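Local atomic coordinates of fluoroacetyl coenzyme A thioesterase (PDB entry 3KUW), a protein that hydrolyses fluoroacetyl-CoA to fluoroacetate and CoA, sparing citrate synthase and so conferring resistance to fluoroacetate, while leaving acetyl-CoA untouched. Residues P37-S42 against T77-P82; L68-C73 against E119-H124. The protein carries 1 engineered substitution. One frame throughout, in Å; residues are numbered along the deposited sequence.

Contact 1: residues P37-S42 against T77-P82. Engineered in segment 37-42: Ser42 (natural residue Thr). With FAH (fluoroacetic acid), chain E; FAH (fluoroacetic acid), chain D; FAH (fluoroacetic acid), chain F.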
ATOM      1  N   PRO A  37      -2.941 -15.278   8.129  1.00 25.05           N
ATOM      2  CA  PRO A  37      -4.366 -15.142   8.235  1.00 23.17           C
ATOM      3  C   PRO A  37      -5.005 -14.443   7.021  1.00 21.05           C
ATOM      4  O   PRO A  37      -4.409 -13.531   6.398  1.00 19.24           O
ATOM      5  CB  PRO A  37      -4.515 -14.276   9.476  1.00 24.19           C
ATOM      6  CG  PRO A  37      -3.427 -14.850  10.399  1.00 25.06           C
ATOM      7  CD  PRO A  37      -2.298 -15.115   9.456  1.00 25.48           C
ATOM      8  N   GLU A  38      -6.190 -14.931   6.698  1.00 19.51           N
ATOM      9  CA  GLU A  38      -6.963 -14.505   5.524  1.00 19.48           C
ATOM     10  C   GLU A  38      -7.686 -13.194   5.760  1.00 16.94           C
ATOM     11  O   GLU A  38      -8.919 -13.163   5.932  1.00 18.28           O
ATOM     12  CB  GLU A  38      -7.961 -15.616   5.105  1.00 20.24           C
ATOM     13  CG  GLU A  38      -7.259 -16.821   4.445  1.00 23.99           C
ATOM     14  CD  GLU A  38      -6.609 -16.471   3.104  1.00 31.43           C
ATOM     15  OE1 GLU A  38      -6.999 -17.036   2.064  1.00 35.55           O
ATOM     16  OE2 GLU A  38      -5.714 -15.613   3.067  1.00 34.90           O
ATOM     17  N   VAL A  39      -6.909 -12.127   5.775  1.00 14.71           N
ATOM     18  CA  VAL A  39      -7.417 -10.756   5.971  1.00 13.57           C
ATOM     19  C   VAL A  39      -6.955  -9.808   4.855  1.00 12.13           C
ATOM     20  O   VAL A  39      -5.898 -10.016   4.274  1.00 13.99           O
ATOM     21  CB  VAL A  39      -6.980 -10.169   7.334  1.00 13.67           C
ATOM     22  CG1 VAL A  39      -7.513 -11.063   8.517  1.00  9.81           C
ATOM     23  CG2 VAL A  39      -5.456  -9.984   7.359  1.00 13.48           C
ATOM     24  N   PHE A  40      -7.759  -8.791   4.584  1.00 12.21           N
ATOM     25  CA  PHE A  40      -7.539  -7.765   3.545  1.00 11.86           C
ATOM     26  C   PHE A  40      -6.108  -7.189   3.741  1.00 12.10           C
ATOM     27  O   PHE A  40      -5.823  -6.640   4.778  1.00 12.85           O
ATOM     28  CB  PHE A  40      -8.621  -6.669   3.783  1.00 10.39           C
ATOM     29  CG  PHE A  40      -8.779  -5.624   2.630  1.00 10.72           C
ATOM     30  CD1 PHE A  40      -8.747  -6.022   1.265  1.00 11.06           C
ATOM     31  CD2 PHE A  40      -9.019  -4.261   2.951  1.00 12.52           C
ATOM     32  CE1 PHE A  40      -8.929  -5.098   0.227  1.00  9.79           C
ATOM     33  CE2 PHE A  40      -9.249  -3.301   1.900  1.00  9.53           C
ATOM     34  CZ  PHE A  40      -9.162  -3.757   0.532  1.00  6.95           C
ATOM     35  N   ALA A  41      -5.236  -7.299   2.734  1.00 13.15           N
ATOM     36  CA  ALA A  41      -3.838  -6.790   2.844  1.00 13.27           C
ATOM     37  C   ALA A  41      -3.790  -5.240   2.965  1.00 12.91           C
ATOM     38  O   ALA A  41      -4.569  -4.568   2.301  1.00 13.56           O
ATOM     39  CB  ALA A  41      -3.009  -7.254   1.692  1.00 11.35           C
ATOM     40  N   SER A  42      -2.900  -4.678   3.803  1.00 12.35           N
ATOM     41  CA  SER A  42      -2.787  -3.218   3.825  1.00 12.47           C
ATOM     42  C   SER A  42      -2.506  -2.682   2.393  1.00 11.99           C
ATOM     43  O   SER A  42      -2.934  -1.574   2.042  1.00 11.86           O
ATOM     44  CB  SER A  42      -1.654  -2.705   4.749  1.00 13.09           C
ATOM     45  OG  SER A  42      -1.772  -3.151   6.106  1.00 17.56           O
ATOM     46  N   THR A  77      -6.105  -0.146  11.499  1.00 13.92           N
ATOM     47  CA  THR A  77      -6.450  -0.217  12.945  1.00 16.20           C
ATOM     48  C   THR A  77      -7.349  -1.429  13.312  1.00 16.51           C
ATOM     49  O   THR A  77      -7.559  -1.731  14.499  1.00 17.90           O
ATOM     50  CB  THR A  77      -7.172   1.101  13.439  1.00 16.66           C
ATOM     51  OG1 THR A  77      -8.424   1.244  12.758  1.00 18.48           O
ATOM     52  CG2 THR A  77      -6.391   2.349  13.151  1.00 17.33           C
ATOM     53  N   ALA A  78      -7.865  -2.134  12.305  1.00 14.32           N
ATOM     54  CA  ALA A  78      -8.652  -3.351  12.572  1.00 14.29           C
ATOM     55  C   ALA A  78      -8.529  -4.213  11.337  1.00 14.75           C
ATOM     56  O   ALA A  78      -8.217  -3.716  10.244  1.00 14.33           O
ATOM     57  CB  ALA A  78     -10.083  -3.041  12.847  1.00 12.21           C
ATOM     58  N   ALA A  79      -8.763  -5.503  11.512  1.00 15.49           N
ATOM     59  CA  ALA A  79      -8.677  -6.450  10.386  1.00 14.99           C
ATOM     60  C   ALA A  79     -10.052  -6.829   9.724  1.00 14.18           C
ATOM     61  O   ALA A  79     -11.093  -6.939  10.396  1.00 14.75           O
ATOM     62  CB  ALA A  79      -7.949  -7.724  10.848  1.00 14.45           C
ATOM     63  N   THR A  80      -9.999  -7.175   8.447  1.00 12.54           N
ATOM     64  CA  THR A  80     -11.175  -7.449   7.657  1.00 10.77           C
ATOM     65  C   THR A  80     -11.063  -8.749   6.906  1.00 11.23           C
ATOM     66  O   THR A  80     -10.242  -8.864   6.012  1.00 11.92           O
ATOM     67  CB  THR A  80     -11.409  -6.289   6.683  1.00 11.62           C
ATOM     68  OG1 THR A  80     -11.489  -5.101   7.470  1.00 11.62           O
ATOM     69  CG2 THR A  80     -12.742  -6.423   5.970  1.00  8.26           C
ATOM     70  N   PRO A  81     -11.916  -9.746   7.253  1.00 12.42           N
ATOM     71  CA  PRO A  81     -11.961 -10.972   6.459  1.00 12.58           C
ATOM     72  C   PRO A  81     -12.855 -10.779   5.205  1.00 14.09           C
ATOM     73  O   PRO A  81     -13.654  -9.824   5.162  1.00 11.76           O
ATOM     74  CB  PRO A  81     -12.628 -11.952   7.426  1.00 13.75           C
ATOM     75  CG  PRO A  81     -13.654 -11.095   8.052  1.00 14.44           C
ATOM     76  CD  PRO A  81     -12.884  -9.802   8.357  1.00 11.64           C
ATOM     77  N   PRO A  82     -12.722 -11.676   4.204  1.00 14.83           N
ATOM     78  CA  PRO A  82     -13.534 -11.584   3.000  1.00 16.42           C
ATOM     79  C   PRO A  82     -15.004 -11.597   3.371  1.00 15.80           C
ATOM     80  O   PRO A  82     -15.372 -12.156   4.431  1.00 15.52           O
ATOM     81  CB  PRO A  82     -13.172 -12.854   2.208  1.00 16.35           C
ATOM     82  CG  PRO A  82     -11.764 -13.209   2.686  1.00 16.37           C
ATOM     83  CD  PRO A  82     -11.789 -12.818   4.182  1.00 15.56           C
TER
HETATM   84  C   FAH E 142      -4.335  -4.725  10.563  1.00 43.71           C
HETATM   85  F   FAH E 142      -5.010  -6.591   8.985  1.00 41.00           F
HETATM   86  O   FAH E 142      -3.200  -4.469  10.079  1.00 43.48           O
HETATM   87  CH3 FAH E 142      -5.375  -5.424   9.684  1.00 44.11           C
HETATM   88  OXT FAH E 142      -4.645  -4.418  11.751  1.00 44.28           O
HETATM   89  C   FAH D 141      -1.354  -6.299   6.412  1.00 40.89           C
HETATM   90  F   FAH D 141      -1.966  -7.769   8.099  1.00 44.54           F
HETATM   91  O   FAH D 141      -1.013  -6.550   5.216  1.00 38.69           O
HETATM   92  CH3 FAH D 141      -2.490  -7.094   7.010  1.00 41.19           C
HETATM   93  OXT FAH D 141      -0.814  -5.437   7.173  1.00 39.85           O
HETATM   94  C   FAH F 140      -0.484  -0.045   7.227  1.00 56.05           C
HETATM   95  F   FAH F 140       1.012  -1.702   6.545  1.00 54.49           F
HETATM   96  O   FAH F 140      -0.812   0.787   6.344  1.00 56.68           O
HETATM   97  CH3 FAH F 140       0.934  -0.546   7.268  1.00 55.60           C
HETATM   98  OXT FAH F 140      -1.282  -0.500   8.071  1.00 56.31           O
HETATM   99  O   HOH W   1      -7.244  -6.382   7.194  1.00 12.93           O
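With chi1 at -168°, Phe40 sets its ring opposite its own backbone N, so the ring leads off from 77-82 and CB alone faces Thr80, CB to CB at 4.0 Å. Val39 has chi1 -59°, which sends CG1 toward Ala79 CB at 4.1 Å and turns CG2 to the fluorine of a bound fluoroacetic acid. The touching parts of the two loops run across each other and share one direct hydrogen bond: Phe40 N donates to Thr80 O at 2.9 Å, the N-H...O angle 169°. The same carbonyl oxygen also receives a CA-H contact from Val39. A second, indirect link runs through a water that donates to Phe40 O and accepts from Thr80 N, so Phe40 holds Thr80 O directly and Thr80 N through the water. Further along, Pro82 CD rests on Glu38 O at 3.4 Å, beside the inverse gamma turn centred on Glu38. Glu38 itself sends its carboxylate away, to Arg24 and Thr22, whereas Thr80 OG1 bonds to Asp108. The phenyl ring of Phe40 lies against Val17 and Lys21 of its own chain and Tyr27 of the second subunit.

Beyond the crossing, the engineered Ser42 grips another fluoroacetic acid twice, N to its O at 3.0 Å and OG to its OXT at 2.7 Å; OG also bonds to ND1 of the active-site His76. The loop leading into helix 42-56, with Ala41 as N-cap, and the loop after strand 65-75, with the CoA-binding Thr77, thus form part of the active-site pocket of a hotdog-fold thioesterase, at its dimer interface.

Contact 2: residues L68-C73 against E119-H124. With FAH (fluoroacetic acid), chain C.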
ATOM      1  N   LEU A  68      -0.536  10.249 -10.662  1.00 15.73           N
ATOM      2  CA  LEU A  68       0.275   9.321  -9.862  1.00 17.30           C
ATOM      3  C   LEU A  68       0.059   9.618  -8.390  1.00 15.90           C
ATOM      4  O   LEU A  68       0.019  10.808  -8.032  1.00 15.92           O
ATOM      5  CB  LEU A  68       1.762   9.548 -10.182  1.00 17.10           C
ATOM      6  CG  LEU A  68       2.246   9.257 -11.601  1.00 20.35           C
ATOM      7  CD1 LEU A  68       3.654   9.853 -11.773  1.00 22.49           C
ATOM      8  CD2 LEU A  68       2.250   7.757 -11.922  1.00 25.12           C
ATOM      9  N   GLY A  69      -0.032   8.582  -7.552  1.00 14.95           N
ATOM     10  CA  GLY A  69       0.060   8.759  -6.088  1.00 13.92           C
ATOM     11  C   GLY A  69       1.484   9.146  -5.723  1.00 14.86           C
ATOM     12  O   GLY A  69       2.459   8.514  -6.188  1.00 16.60           O
ATOM     13  N   THR A  70       1.636  10.194  -4.924  1.00 12.50           N
ATOM     14  CA  THR A  70       2.966  10.692  -4.552  1.00 12.22           C
ATOM     15  C   THR A  70       3.270  10.590  -3.029  1.00 10.98           C
ATOM     16  O   THR A  70       4.421  10.803  -2.600  1.00 10.86           O
ATOM     17  CB  THR A  70       3.154  12.168  -5.008  1.00 11.86           C
ATOM     18  OG1 THR A  70       2.098  12.993  -4.451  1.00 13.51           O
ATOM     19  CG2 THR A  70       3.175  12.231  -6.531  1.00 13.99           C
ATOM     20  N   ALA A  71       2.222  10.306  -2.238  1.00 10.35           N
ATOM     21  CA  ALA A  71       2.368  10.063  -0.775  1.00  8.93           C
ATOM     22  C   ALA A  71       1.192   9.319  -0.277  1.00  8.78           C
ATOM     23  O   ALA A  71       0.046   9.563  -0.718  1.00  9.08           O
ATOM     24  CB  ALA A  71       2.453  11.395  -0.026  1.00  9.26           C
ATOM     25  N   ILE A  72       1.436   8.423   0.658  1.00  9.65           N
ATOM     26  CA  ILE A  72       0.355   7.807   1.416  1.00  9.92           C
ATOM     27  C   ILE A  72       0.773   7.760   2.862  1.00 10.63           C
ATOM     28  O   ILE A  72       1.938   7.362   3.166  1.00 12.43           O
ATOM     29  CB  ILE A  72       0.001   6.339   0.853  1.00 10.68           C
ATOM     30  CG1 ILE A  72      -1.219   5.749   1.574  1.00 12.11           C
ATOM     31  CG2 ILE A  72       1.190   5.412   0.918  1.00  9.25           C
ATOM     32  CD1 ILE A  72      -2.591   6.413   1.172  1.00 11.57           C
ATOM     33  N   CYS A  73      -0.124   8.208   3.772  1.00  9.95           N
ATOM     34  CA  CYS A  73       0.172   8.264   5.193  1.00 10.09           C
ATOM     35  C   CYS A  73      -1.053   7.789   5.969  1.00  9.73           C
ATOM     36  O   CYS A  73      -1.971   8.574   6.260  1.00  9.65           O
ATOM     37  CB  CYS A  73       0.597   9.677   5.639  1.00 10.87           C
ATOM     38  SG  CYS A  73       1.284   9.709   7.342  1.00 11.93           S
ATOM     39  N   GLU A 119      -1.743  11.920  -1.334  1.00 11.12           N
ATOM     40  CA  GLU A 119      -1.409  13.034  -2.270  1.00 12.32           C
ATOM     41  C   GLU A 119      -1.220  12.499  -3.678  1.00 12.41           C
ATOM     42  O   GLU A 119      -0.741  11.359  -3.838  1.00 11.28           O
ATOM     43  CB  GLU A 119      -0.149  13.696  -1.766  1.00 13.23           C
ATOM     44  CG  GLU A 119      -0.405  14.684  -0.588  1.00 19.76           C
ATOM     45  CD  GLU A 119      -0.581  14.070   0.828  1.00 30.90           C
ATOM     46  OE1 GLU A 119       0.014  12.988   1.160  1.00 33.50           O
ATOM     47  OE2 GLU A 119      -1.315  14.712   1.649  1.00 33.36           O
ATOM     48  N   ARG A 120      -1.632  13.275  -4.697  1.00 11.91           N
ATOM     49  CA  ARG A 120      -1.530  12.823  -6.102  1.00 11.44           C
ATOM     50  C   ARG A 120      -1.040  13.988  -6.929  1.00 11.23           C
ATOM     51  O   ARG A 120      -1.212  15.182  -6.510  1.00 10.42           O
ATOM     52  CB  ARG A 120      -2.881  12.327  -6.651  1.00 11.64           C
ATOM     53  CG  ARG A 120      -3.590  11.112  -5.849  1.00 10.79           C
ATOM     54  CD  ARG A 120      -4.760  10.495  -6.719  1.00  9.34           C
ATOM     55  NE  ARG A 120      -4.222   9.831  -7.917  1.00 14.51           N
ATOM     56  CZ  ARG A 120      -3.572   8.644  -7.925  1.00 15.95           C
ATOM     57  NH1 ARG A 120      -3.404   7.930  -6.808  1.00  7.37           N
ATOM     58  NH2 ARG A 120      -3.118   8.161  -9.064  1.00 10.74           N
ATOM     59  N   ALA A 121      -0.351  13.672  -8.034  1.00 11.28           N
ATOM     60  CA  ALA A 121       0.086  14.670  -9.004  1.00 11.80           C
ATOM     61  C   ALA A 121      -0.492  14.334 -10.363  1.00 12.77           C
ATOM     62  O   ALA A 121      -0.475  13.185 -10.784  1.00 11.38           O
ATOM     63  CB  ALA A 121       1.584  14.722  -9.114  1.00 12.70           C
ATOM     64  N   VAL A 122      -0.982  15.365 -11.063  1.00 13.44           N
ATOM     65  CA  VAL A 122      -1.494  15.222 -12.433  1.00 13.49           C
ATOM     66  C   VAL A 122      -0.252  15.063 -13.354  1.00 13.65           C
ATOM     67  O   VAL A 122       0.740  15.812 -13.215  1.00 12.57           O
ATOM     68  CB  VAL A 122      -2.302  16.476 -12.850  1.00 13.08           C
ATOM     69  CG1 VAL A 122      -2.725  16.427 -14.310  1.00 16.74           C
ATOM     70  CG2 VAL A 122      -3.536  16.696 -11.919  1.00 12.78           C
ATOM     71  N   ILE A 123      -0.321  14.120 -14.281  1.00 13.82           N
ATOM     72  CA  ILE A 123       0.784  13.887 -15.228  1.00 15.25           C
ATOM     73  C   ILE A 123       0.317  13.968 -16.683  1.00 16.42           C
ATOM     74  O   ILE A 123      -0.839  13.730 -16.958  1.00 15.84           O
ATOM     75  CB  ILE A 123       1.466  12.495 -15.001  1.00 14.95           C
ATOM     76  CG1 ILE A 123       0.446  11.343 -15.113  1.00 14.76           C
ATOM     77  CG2 ILE A 123       2.164  12.482 -13.639  1.00 16.46           C
ATOM     78  CD1 ILE A 123       1.108   9.950 -15.237  1.00 13.74           C
ATOM     79  N   HIS A 124       1.246  14.242 -17.600  1.00 17.76           N
ATOM     80  CA  HIS A 124       0.945  14.101 -19.020  1.00 20.15           C
ATOM     81  C   HIS A 124       1.351  12.675 -19.403  1.00 19.91           C
ATOM     82  O   HIS A 124       2.535  12.339 -19.288  1.00 19.34           O
ATOM     83  CB  HIS A 124       1.693  15.139 -19.847  1.00 20.75           C
ATOM     84  CG  HIS A 124       1.343  15.115 -21.307  1.00 26.94           C
ATOM     85  ND1 HIS A 124       2.024  14.340 -22.227  1.00 28.92           N
ATOM     86  CD2 HIS A 124       0.358  15.751 -22.002  1.00 32.34           C
ATOM     87  CE1 HIS A 124       1.483  14.512 -23.426  1.00 32.05           C
ATOM     88  NE2 HIS A 124       0.474  15.364 -23.319  1.00 31.51           N
TER
HETATM   89  C   FAH C 140       0.744   4.418  -8.786  1.00 44.43           C
HETATM   90  F   FAH C 140      -1.677   5.196  -8.447  1.00 44.87           F
HETATM   91  O   FAH C 140       1.872   4.726  -9.250  1.00 44.23           O
HETATM   92  CH3 FAH C 140      -0.493   5.256  -9.212  1.00 44.23           C
HETATM   93  OXT FAH C 140       0.656   3.440  -7.988  1.00 43.51           O
HETATM   94  O   HOH W   2       1.442  15.879  -5.215  1.00 34.66           O
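Leu68 and Ala121 form an antiparallel hydrogen-bonded pair that satisfies all four of their backbone polar atoms: Leu68 N reaches Ala121 O at 2.9 Å, and Ala121 N returns to Leu68 O. The register then slips by one residue. Thr70 and Ala71 both face Glu119, a classic beta bulge, and Thr70 N meets Glu119 O at 2.9 Å from 38° above the carbonyl plane. Glu119 N donates to Ala71 O, whose position is less certain. Thr70 OG1 and Arg120 O share a water, the latter bond weak.

Gly69 and Arg120 are an antiparallel non-hydrogen-bonded pair, and the arginine, bent at chi3 (67°), folds its guanidinium back over the glycine. Gly69 N lies 3.1 Å above the guanidinium plane, toward its rim, and makes no hydrogen bond with NH2, since both are donors. Arg120 NE is instead bonded to Ser67 OG, and NH1 forms a long, weak ion pair with Glu50. The fluorine of a fluoroacetic acid lies in plane at the edge, 3.4 Å from Arg120 NH2. This agrees with the substrate-binding roles of Gly69 and Arg120.

On the Ala121 face, Leu68 and Ile123 cross at about a right angle, Leu68 CD1 to Ile123 CG2 at 3.6 Å, with Phe128 of helix 125-133 against both. Arg120 packs on Cys53 and Val54 of helix 42-56, while strand 65-75 continues the sheet into the second subunit.

The segments alternate along the chain, in the order 37-42, 68-73, 77-82, 119-124, so the two contacts cross in sequence. Their centres are about 25 Å apart, on opposite sides of the chain's centre. Contact 1 joins loops, whereas contact 2 lies within the antiparallel sheet, on its outermost strand 65-75 and the neighbouring 112-124. Strand 65-75 leads into the 77-82 loop past His76, and helix 42-56 starts at contact 1 and reaches the sheet near contact 2. Both contacts touch the second subunit: the fluoroacetic acid beside Arg120 is hydrogen-bonded to Ser42 N of that subunit. This is consistent with a pocket built from contact 2 of one chain and contact 1 of the other.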